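Local coordinates for protein elongation factor G (Thermus thermophilus, PDB 2DY1) that binds GTP with a magnesium ion and, as a member of the elongation factor G family, probably hydrolyses it to support translocation during protein synthesis, at residues Thr61-Val66 with Lys290-Pro295; Ser506-Ala511 with Ser547-Phe552. All blocks are in the same frame, centred on the assembly; numbering follows the deposited sequence.

Interaction 1 of 2, residues Thr61-Val66 with Lys290-Pro295; sequences TVRTGV and KVQVDP. With MG (magnesium ion), chain B; GTP (guanosine-5'-triphosphate), chain C.
Bends at chi2 and chi3 (-63° and -67°) fold the Arg63 side chain so that its guanidinium presents NE and NH2, side-on, to the amide oxygen of Gln292, whose own chain kinks at chi2 to meet it. Both nitrogens grip the one atom: NE to OE1 of Gln292 is 2.8 Å, fairly straight and on a lone pair, whereas Arg63 NH2, at 3.1 Å from the same OE1, stands above the carbonyl plane. OE1 lies in the guanidinium plane, and the amide is turned 50° from it. NH2 also gives a weak bond to Val291 O and a hydrogen bond to Glu408 O of helix 392-408. Lys290 NZ is a third donor to Gln292 OE1, at 2.9 Å, and from the same nitrogen a bond of 2.9 Å runs to Thr64 O, again on a lone pair. Gln292 NE2 donates to Asp294 OD2 at 2.9 Å, so both ends of the amide are held and its flip is settled. Arg63 NE and Lys290 NZ are 4.0 Å apart; Glu90, in a salt bridge with Lys290, probably balances their charge. Two residues before Arg63, Thr61 binds the magnesium ion through OG1 at 2.0 Å and gives its backbone N to GTP O2G at 3.0 Å; Thr23, two waters and two phosphate oxygens complete the metal shell. As in related translational GTPases, Thr61 is probably the switch-one threonine that closes on magnesium and the gamma-phosphate. Residues 61-64 lead into edge strand 65-71 of the GTPase sheet, while 290-294 belong to strand 285-294 of domain 2, paired with strand 298-307; helices 392-408 and 430-442 pack against Val293 and Val62 respectively.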
ATOM      1  N   THR A  61     -14.002  -0.209  -4.211  1.00  8.75           N
ATOM      2  CA  THR A  61     -13.482   1.125  -4.019  1.00 10.43           C
ATOM      3  C   THR A  61     -11.979   1.146  -4.269  1.00 10.71           C
ATOM      4  O   THR A  61     -11.176   0.697  -3.449  1.00 10.07           O
ATOM      5  CB  THR A  61     -13.844   1.589  -2.586  1.00  6.87           C
ATOM      6  OG1 THR A  61     -15.267   1.683  -2.510  1.00  6.89           O
ATOM      7  CG2 THR A  61     -13.242   2.967  -2.264  1.00  9.53           C
ATOM      8  N   VAL A  62     -11.601   1.700  -5.420  1.00 10.63           N
ATOM      9  CA  VAL A  62     -10.203   1.802  -5.823  1.00  8.12           C
ATOM     10  C   VAL A  62      -9.607   3.079  -5.233  1.00  9.10           C
ATOM     11  O   VAL A  62      -8.416   3.127  -4.913  1.00 10.05           O
ATOM     12  CB  VAL A  62     -10.116   1.860  -7.367  1.00  9.21           C
ATOM     13  CG1 VAL A  62      -8.685   2.143  -7.838  1.00  9.16           C
ATOM     14  CG2 VAL A  62     -10.637   0.545  -7.933  1.00 11.42           C
ATOM     15  N   ARG A  63     -10.459   4.098  -5.110  1.00 10.14           N
ATOM     16  CA  ARG A  63     -10.044   5.400  -4.606  1.00  8.38           C
ATOM     17  C   ARG A  63     -10.959   5.870  -3.501  1.00  9.29           C
ATOM     18  O   ARG A  63     -12.187   5.817  -3.630  1.00  9.64           O
ATOM     19  CB  ARG A  63     -10.088   6.436  -5.731  1.00  9.48           C
ATOM     20  CG  ARG A  63      -9.302   6.056  -7.002  1.00  9.02           C
ATOM     21  CD  ARG A  63      -7.823   5.918  -6.758  1.00  8.99           C
ATOM     22  NE  ARG A  63      -7.239   7.222  -6.424  1.00  9.28           N
ATOM     23  CZ  ARG A  63      -5.986   7.392  -6.004  1.00  8.93           C
ATOM     24  NH1 ARG A  63      -5.173   6.356  -5.864  1.00 10.44           N
ATOM     25  NH2 ARG A  63      -5.541   8.619  -5.731  1.00 11.44           N
ATOM     26  N   THR A  64     -10.360   6.319  -2.400  1.00  9.46           N
ATOM     27  CA  THR A  64     -11.131   6.844  -1.290  1.00  8.15           C
ATOM     28  C   THR A  64     -12.055   7.978  -1.731  1.00 11.12           C
ATOM     29  O   THR A  64     -11.645   8.865  -2.491  1.00 11.39           O
ATOM     30  CB  THR A  64     -10.171   7.399  -0.230  1.00  7.69           C
ATOM     31  OG1 THR A  64      -9.303   6.345   0.197  1.00  9.54           O
ATOM     32  CG2 THR A  64     -10.937   7.988   0.968  1.00  9.56           C
ATOM     33  N   GLY A  65     -13.301   7.928  -1.264  1.00  9.14           N
ATOM     34  CA  GLY A  65     -14.273   8.974  -1.555  1.00  8.17           C
ATOM     35  C   GLY A  65     -14.631   9.697  -0.265  1.00 11.10           C
ATOM     36  O   GLY A  65     -14.752   9.091   0.787  1.00 10.23           O
ATOM     37  N   VAL A  66     -14.780  11.014  -0.351  1.00  8.75           N
ATOM     38  CA  VAL A  66     -15.154  11.809   0.815  1.00  8.52           C
ATOM     39  C   VAL A  66     -16.666  12.001   0.850  1.00 10.91           C
ATOM     40  O   VAL A  66     -17.304  12.292  -0.178  1.00 12.29           O
ATOM     41  CB  VAL A  66     -14.461  13.198   0.770  1.00  8.40           C
ATOM     42  CG1 VAL A  66     -14.842  13.999   2.019  1.00 13.49           C
ATOM     43  CG2 VAL A  66     -12.941  13.018   0.697  1.00 10.33           C
ATOM     44  N   LYS A 290      -4.155  12.714  -0.098  1.00  8.65           N
ATOM     45  CA  LYS A 290      -4.317  12.031  -1.393  1.00 11.18           C
ATOM     46  C   LYS A 290      -4.488  13.045  -2.496  1.00  9.73           C
ATOM     47  O   LYS A 290      -4.803  14.225  -2.255  1.00 12.47           O
ATOM     48  CB  LYS A 290      -5.521  11.069  -1.408  1.00 13.23           C
ATOM     49  CG  LYS A 290      -6.869  11.751  -1.371  1.00 11.45           C
ATOM     50  CD  LYS A 290      -8.033  10.810  -1.715  1.00 11.22           C
ATOM     51  CE  LYS A 290      -8.164  10.659  -3.241  1.00 15.87           C
ATOM     52  NZ  LYS A 290      -9.027   9.484  -3.633  1.00 12.42           N
ATOM     53  N   VAL A 291      -4.332  12.560  -3.723  1.00 11.10           N
ATOM     54  CA  VAL A 291      -4.441  13.409  -4.893  1.00 12.89           C
ATOM     55  C   VAL A 291      -5.221  12.676  -5.976  1.00 10.27           C
ATOM     56  O   VAL A 291      -5.094  11.453  -6.097  1.00 12.20           O
ATOM     57  CB  VAL A 291      -3.031  13.712  -5.459  1.00 11.26           C
ATOM     58  CG1 VAL A 291      -3.134  14.324  -6.856  1.00 14.20           C
ATOM     59  CG2 VAL A 291      -2.283  14.680  -4.520  1.00 11.94           C
ATOM     60  N   GLN A 292      -6.085  13.398  -6.683  1.00 10.30           N
ATOM     61  CA  GLN A 292      -6.768  12.818  -7.857  1.00  8.66           C
ATOM     62  C   GLN A 292      -6.321  13.643  -9.056  1.00 13.39           C
ATOM     63  O   GLN A 292      -6.072  14.828  -8.923  1.00 13.62           O
ATOM     64  CB  GLN A 292      -8.294  12.960  -7.812  1.00 11.47           C
ATOM     65  CG  GLN A 292      -9.034  12.011  -6.897  1.00 10.98           C
ATOM     66  CD  GLN A 292      -8.793  10.551  -7.244  1.00 10.33           C
ATOM     67  OE1 GLN A 292      -8.275   9.787  -6.437  1.00 11.02           O
ATOM     68  NE2 GLN A 292      -9.185  10.155  -8.461  1.00 13.16           N
ATOM     69  N   VAL A 293      -6.208  13.019 -10.228  1.00 10.98           N
ATOM     70  CA  VAL A 293      -5.936  13.777 -11.461  1.00 14.32           C
ATOM     71  C   VAL A 293      -6.975  13.141 -12.401  1.00 16.34           C
ATOM     72  O   VAL A 293      -6.639  12.348 -13.282  1.00 16.96           O
ATOM     73  CB  VAL A 293      -4.489  13.575 -12.015  1.00 14.84           C
ATOM     74  CG1 VAL A 293      -4.247  14.510 -13.200  1.00 18.12           C
ATOM     75  CG2 VAL A 293      -3.456  13.853 -10.940  1.00 14.33           C
ATOM     76  N   ASP A 294      -8.249  13.448 -12.153  1.00 15.70           N
ATOM     77  CA  ASP A 294      -9.361  12.882 -12.932  1.00 15.72           C
ATOM     78  C   ASP A 294      -9.409  13.501 -14.321  1.00 20.34           C
ATOM     79  O   ASP A 294      -9.235  14.702 -14.477  1.00 21.87           O
ATOM     80  CB  ASP A 294     -10.710  13.155 -12.241  1.00 15.97           C
ATOM     81  CG  ASP A 294     -10.892  12.378 -10.933  1.00 22.53           C
ATOM     82  OD1 ASP A 294     -11.572  12.894 -10.015  1.00 19.07           O
ATOM     83  OD2 ASP A 294     -10.382  11.249 -10.817  1.00 21.24           O
ATOM     84  N   PRO A 295      -9.648  12.683 -15.356  1.00 15.25           N
ATOM     85  CA  PRO A 295      -9.709  13.254 -16.704  1.00 20.42           C
ATOM     86  C   PRO A 295     -10.676  14.439 -16.773  1.00 20.61           C
ATOM     87  O   PRO A 295     -11.791  14.382 -16.233  1.00 20.26           O
ATOM     88  CB  PRO A 295     -10.189  12.080 -17.551  1.00 18.91           C
ATOM     89  CG  PRO A 295      -9.580  10.903 -16.859  1.00 16.89           C
ATOM     90  CD  PRO A 295      -9.798  11.221 -15.384  1.00 18.19           C
TER
HETATM   91 MG    MG B 701     -16.342   0.447  -1.274  1.00  9.28          MG
HETATM   92  PG  GTP C 700     -14.949  -2.532  -1.125  1.00 10.86           P
HETATM   93  O1G GTP C 700     -14.692  -3.387  -2.462  1.00 13.18           O
HETATM   94  O2G GTP C 700     -14.991  -0.972  -1.499  1.00 10.80           O
HETATM   95  O3G GTP C 700     -13.972  -2.826  -0.053  1.00 14.90           O
HETATM   96  O3B GTP C 700     -16.443  -2.979  -0.723  1.00  9.77           O
HETATM   97  PB  GTP C 700     -17.387  -2.198   0.314  1.00 11.27           P
HETATM   98  O1B GTP C 700     -16.948  -2.521   1.692  1.00 11.91           O
HETATM   99  O2B GTP C 700     -17.467  -0.767  -0.065  1.00  8.00           O
HETATM  100  O3A GTP C 700     -18.783  -2.962   0.115  1.00 13.85           O
HETATM  101  PA  GTP C 700     -19.945  -2.470  -0.875  1.00 14.91           P
HETATM  102  O1A GTP C 700     -20.668  -1.343  -0.246  1.00 14.79           O
HETATM  103  O2A GTP C 700     -19.372  -2.281  -2.228  1.00 15.16           O
HETATM  104  O5' GTP C 700     -20.944  -3.729  -0.892  1.00 13.65           O
HETATM  105  C5' GTP C 700     -20.553  -4.903  -1.606  1.00 14.65           C
HETATM  106  C4' GTP C 700     -21.763  -5.812  -1.812  1.00 19.65           C
HETATM  107  O4' GTP C 700     -22.347  -6.017  -0.515  1.00 15.10           O
HETATM  108  C3' GTP C 700     -22.819  -5.093  -2.655  1.00 20.18           C
HETATM  109  O3' GTP C 700     -23.556  -6.060  -3.407  1.00 24.77           O
HETATM  110  C2' GTP C 700     -23.714  -4.452  -1.595  1.00 19.94           C
HETATM  111  O2' GTP C 700     -25.040  -4.316  -2.116  1.00 21.94           O
HETATM  112  C1' GTP C 700     -23.714  -5.582  -0.567  1.00 11.76           C
HETATM  113  N9  GTP C 700     -24.133  -5.138   0.781  1.00 14.53           N
HETATM  114  C8  GTP C 700     -23.607  -4.129   1.473  1.00 13.98           C
HETATM  115  N7  GTP C 700     -24.133  -4.103   2.696  1.00 14.05           N
HETATM  116  C5  GTP C 700     -25.009  -5.100   2.786  1.00 13.10           C
HETATM  117  C6  GTP C 700     -25.846  -5.555   3.799  1.00 18.90           C
HETATM  118  O6  GTP C 700     -25.849  -5.041   4.916  1.00 16.27           O
HETATM  119  N1  GTP C 700     -26.676  -6.653   3.538  1.00 16.72           N
HETATM  120  C2  GTP C 700     -26.647  -7.269   2.281  1.00 20.68           C
HETATM  121  N2  GTP C 700     -27.431  -8.314   2.030  1.00 19.77           N
HETATM  122  N3  GTP C 700     -25.822  -6.805   1.330  1.00 17.96           N
HETATM  123  C4  GTP C 700     -25.019  -5.755   1.559  1.00 16.38           C
HETATM  124  O   HOH W   1     -17.464  -0.195  -2.921  1.00 11.70           O
HETATM  125  O   HOH W   2     -15.371   1.262   0.390  1.00  8.96           O

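Interaction 2 of 2, residues Ser506-Ala511 with Ser547-Phe552; sequences SKYQEA and SSDLAF
In domain IV, which belongs to the ribosomal protein S5-like fold group, the N-terminal ends of two helices meet, the turn leading into helix 509-520 lying against the first turn of helix 549-566, with the CA atoms of Ala511 and Asp549 5.3 Å apart. Tyr508 fills the junction. Its CG lies anti to its own carbonyl carbon (chi1 -72°), which carries the ring across to the second segment, where one face receives the CD1-CE1 side of Phe552. CD2 of Tyr508 is 3.4 Å from CE1 of Phe552, and the ring planes, inclined at 31°, meet obliquely. The aliphatic chain of Lys507 lies over the opposite face, with CG above the ring centre. At the edge, Asp549 OD1 lies in the ring plane, 3.3 Å from CD1 of Tyr508, its carboxylate nearly perpendicular to the ring; a partly positive C-H edge probably suits this oxygen. Further along, the phenol end reaches the backbone of Ser547, and Ala511 CB packs on the side of Asp549. Ser548 is the N-cap of helix 549-566, its OG accepting from Ala551 N at 3.1 Å while also bonded to Gln479 of strand 477-489. Phe552 also touches Val483 of that strand and Ile504, which places the contact against the sheet. A water joins the two helix starts: it donates to Lys507 O at 2.7 Å and to Asp549 OD1 at 3.2 Å, and accepts from Ala511 N at 2.8 Å.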
ATOM      1  N   SER A 506      51.394   4.319 -12.181  1.00 19.31           N
ATOM      2  CA  SER A 506      50.220   4.202 -11.324  1.00 23.73           C
ATOM      3  C   SER A 506      49.071   5.088 -11.783  1.00 27.06           C
ATOM      4  O   SER A 506      47.913   4.805 -11.490  1.00 28.48           O
ATOM      5  CB  SER A 506      50.585   4.550  -9.875  1.00 31.18           C
ATOM      6  OG  SER A 506      51.055   5.882  -9.779  1.00 42.03           O
ATOM      7  N   LYS A 507      49.382   6.153 -12.511  1.00 28.91           N
ATOM      8  CA  LYS A 507      48.334   7.054 -12.983  1.00 32.80           C
ATOM      9  C   LYS A 507      47.370   6.392 -13.960  1.00 34.53           C
ATOM     10  O   LYS A 507      46.317   6.950 -14.253  1.00 33.32           O
ATOM     11  CB  LYS A 507      48.942   8.289 -13.648  1.00 34.52           C
ATOM     12  CG  LYS A 507      49.603   8.002 -14.973  1.00 32.37           C
ATOM     13  CD  LYS A 507      50.181   9.262 -15.584  1.00 37.66           C
ATOM     14  CE  LYS A 507      50.833   8.948 -16.920  1.00 33.34           C
ATOM     15  NZ  LYS A 507      51.488  10.146 -17.524  1.00 45.12           N
ATOM     16  N   TYR A 508      47.724   5.225 -14.489  1.00 23.95           N
ATOM     17  CA  TYR A 508      46.819   4.550 -15.413  1.00 23.01           C
ATOM     18  C   TYR A 508      45.997   3.457 -14.738  1.00 19.09           C
ATOM     19  O   TYR A 508      45.189   2.800 -15.391  1.00 22.99           O
ATOM     20  CB  TYR A 508      47.578   3.945 -16.596  1.00 20.29           C
ATOM     21  CG  TYR A 508      48.102   4.975 -17.565  1.00 25.13           C
ATOM     22  CD1 TYR A 508      47.263   5.970 -18.072  1.00 26.01           C
ATOM     23  CD2 TYR A 508      49.426   4.952 -17.985  1.00 23.04           C
ATOM     24  CE1 TYR A 508      47.737   6.921 -18.981  1.00 31.83           C
ATOM     25  CE2 TYR A 508      49.915   5.897 -18.887  1.00 26.49           C
ATOM     26  CZ  TYR A 508      49.065   6.877 -19.384  1.00 31.92           C
ATOM     27  OH  TYR A 508      49.541   7.805 -20.284  1.00 32.28           O
ATOM     28  N   GLN A 509      46.186   3.266 -13.433  1.00 21.06           N
ATOM     29  CA  GLN A 509      45.444   2.220 -12.734  1.00 20.80           C
ATOM     30  C   GLN A 509      43.934   2.433 -12.820  1.00 22.16           C
ATOM     31  O   GLN A 509      43.183   1.496 -13.067  1.00 21.26           O
ATOM     32  CB  GLN A 509      45.861   2.128 -11.257  1.00 27.18           C
ATOM     33  CG  GLN A 509      45.231   0.937 -10.539  1.00 31.52           C
ATOM     34  CD  GLN A 509      45.585   0.847  -9.058  1.00 30.34           C
ATOM     35  OE1 GLN A 509      46.687   1.212  -8.644  1.00 32.04           O
ATOM     36  NE2 GLN A 509      44.649   0.334  -8.259  1.00 35.80           N
ATOM     37  N   GLU A 510      43.485   3.665 -12.618  1.00 24.46           N
ATOM     38  CA  GLU A 510      42.051   3.951 -12.681  1.00 25.91           C
ATOM     39  C   GLU A 510      41.471   3.638 -14.069  1.00 25.03           C
ATOM     40  O   GLU A 510      40.395   3.048 -14.186  1.00 24.88           O
ATOM     41  CB  GLU A 510      41.800   5.420 -12.323  1.00 33.24           C
ATOM     42  CG  GLU A 510      40.331   5.813 -12.267  1.00 50.69           C
ATOM     43  CD  GLU A 510      40.128   7.319 -12.266  1.00 59.62           C
ATOM     44  OE1 GLU A 510      38.991   7.766 -11.999  1.00 65.34           O
ATOM     45  OE2 GLU A 510      41.100   8.056 -12.538  1.00 63.61           O
ATOM     46  N   ALA A 511      42.179   4.037 -15.127  1.00 24.47           N
ATOM     47  CA  ALA A 511      41.703   3.778 -16.485  1.00 23.69           C
ATOM     48  C   ALA A 511      41.649   2.293 -16.797  1.00 23.26           C
ATOM     49  O   ALA A 511      40.757   1.825 -17.499  1.00 23.47           O
ATOM     50  CB  ALA A 511      42.595   4.478 -17.505  1.00 24.29           C
ATOM     51  N   SER A 547      50.835   6.879 -25.014  1.00 29.59           N
ATOM     52  CA  SER A 547      49.940   6.287 -24.027  1.00 24.86           C
ATOM     53  C   SER A 547      48.919   7.266 -23.450  1.00 30.56           C
ATOM     54  O   SER A 547      49.208   8.446 -23.256  1.00 30.18           O
ATOM     55  CB  SER A 547      50.751   5.626 -22.904  1.00 26.86           C
ATOM     56  OG  SER A 547      51.164   4.345 -23.328  1.00 23.39           O
ATOM     57  N   SER A 548      47.723   6.761 -23.162  1.00 26.61           N
ATOM     58  CA  SER A 548      46.645   7.595 -22.622  1.00 29.42           C
ATOM     59  C   SER A 548      45.658   6.741 -21.841  1.00 26.83           C
ATOM     60  O   SER A 548      45.777   5.518 -21.821  1.00 28.64           O
ATOM     61  CB  SER A 548      45.886   8.268 -23.765  1.00 20.85           C
ATOM     62  OG  SER A 548      45.179   7.301 -24.526  1.00 28.26           O
ATOM     63  N   ASP A 549      44.672   7.380 -21.220  1.00 29.30           N
ATOM     64  CA  ASP A 549      43.660   6.636 -20.481  1.00 22.73           C
ATOM     65  C   ASP A 549      42.815   5.824 -21.456  1.00 29.10           C
ATOM     66  O   ASP A 549      42.485   4.670 -21.190  1.00 28.47           O
ATOM     67  CB  ASP A 549      42.764   7.578 -19.679  1.00 31.46           C
ATOM     68  CG  ASP A 549      43.506   8.253 -18.544  1.00 32.57           C
ATOM     69  OD1 ASP A 549      44.420   7.626 -17.967  1.00 36.04           O
ATOM     70  OD2 ASP A 549      43.166   9.405 -18.215  1.00 35.50           O
ATOM     71  N   LEU A 550      42.472   6.421 -22.596  1.00 24.22           N
ATOM     72  CA  LEU A 550      41.665   5.716 -23.588  1.00 21.90           C
ATOM     73  C   LEU A 550      42.376   4.473 -24.100  1.00 22.25           C
ATOM     74  O   LEU A 550      41.764   3.408 -24.212  1.00 26.85           O
ATOM     75  CB  LEU A 550      41.330   6.645 -24.775  1.00 23.38           C
ATOM     76  CG  LEU A 550      40.690   5.960 -25.992  1.00 26.83           C
ATOM     77  CD1 LEU A 550      39.302   5.445 -25.631  1.00 23.41           C
ATOM     78  CD2 LEU A 550      40.608   6.949 -27.164  1.00 29.72           C
ATOM     79  N   ALA A 551      43.663   4.608 -24.428  1.00 23.15           N
ATOM     80  CA  ALA A 551      44.441   3.480 -24.928  1.00 22.14           C
ATOM     81  C   ALA A 551      44.474   2.378 -23.878  1.00 13.52           C
ATOM     82  O   ALA A 551      44.370   1.190 -24.216  1.00 20.66           O
ATOM     83  CB  ALA A 551      45.855   3.926 -25.251  1.00 28.19           C
ATOM     84  N   PHE A 552      44.606   2.765 -22.619  1.00 21.32           N
ATOM     85  CA  PHE A 552      44.637   1.757 -21.562  1.00 19.77           C
ATOM     86  C   PHE A 552      43.251   1.185 -21.244  1.00 21.36           C
ATOM     87  O   PHE A 552      43.149   0.019 -20.886  1.00 23.47           O
ATOM     88  CB  PHE A 552      45.329   2.298 -20.297  1.00 18.04           C
ATOM     89  CG  PHE A 552      46.818   2.049 -20.283  1.00 18.16           C
ATOM     90  CD1 PHE A 552      47.721   3.084 -20.524  1.00 20.51           C
ATOM     91  CD2 PHE A 552      47.309   0.750 -20.134  1.00 19.74           C
ATOM     92  CE1 PHE A 552      49.094   2.823 -20.622  1.00 23.72           C
ATOM     93  CE2 PHE A 552      48.673   0.476 -20.233  1.00 19.51           C
ATOM     94  CZ  PHE A 552      49.570   1.521 -20.477  1.00 21.25           C
TER
HETATM   95  O   HOH W   3      43.830   6.312 -15.078  1.00 31.32           O

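In the fold
Interactions 1 and 2 share no helix or strand, and their centres lie about 57 Å apart. Interaction 1 is buried near the middle of the chain and crosses between two domains, the GTP-binding domain and domain 2. Interaction 2 stays within domain IV, about 49 Å from the chain centre and away from the nucleotide, and is only partly buried. Their chemistry differs accordingly: 61-66 with 290-295 is a polar network of charged and amide groups two residues along the chain from a magnesium ligand, whereas 506-511 with 547-552 buries more surface, 315 against 216 Å², chiefly through aromatic packing, with a water bridging the two helix starts.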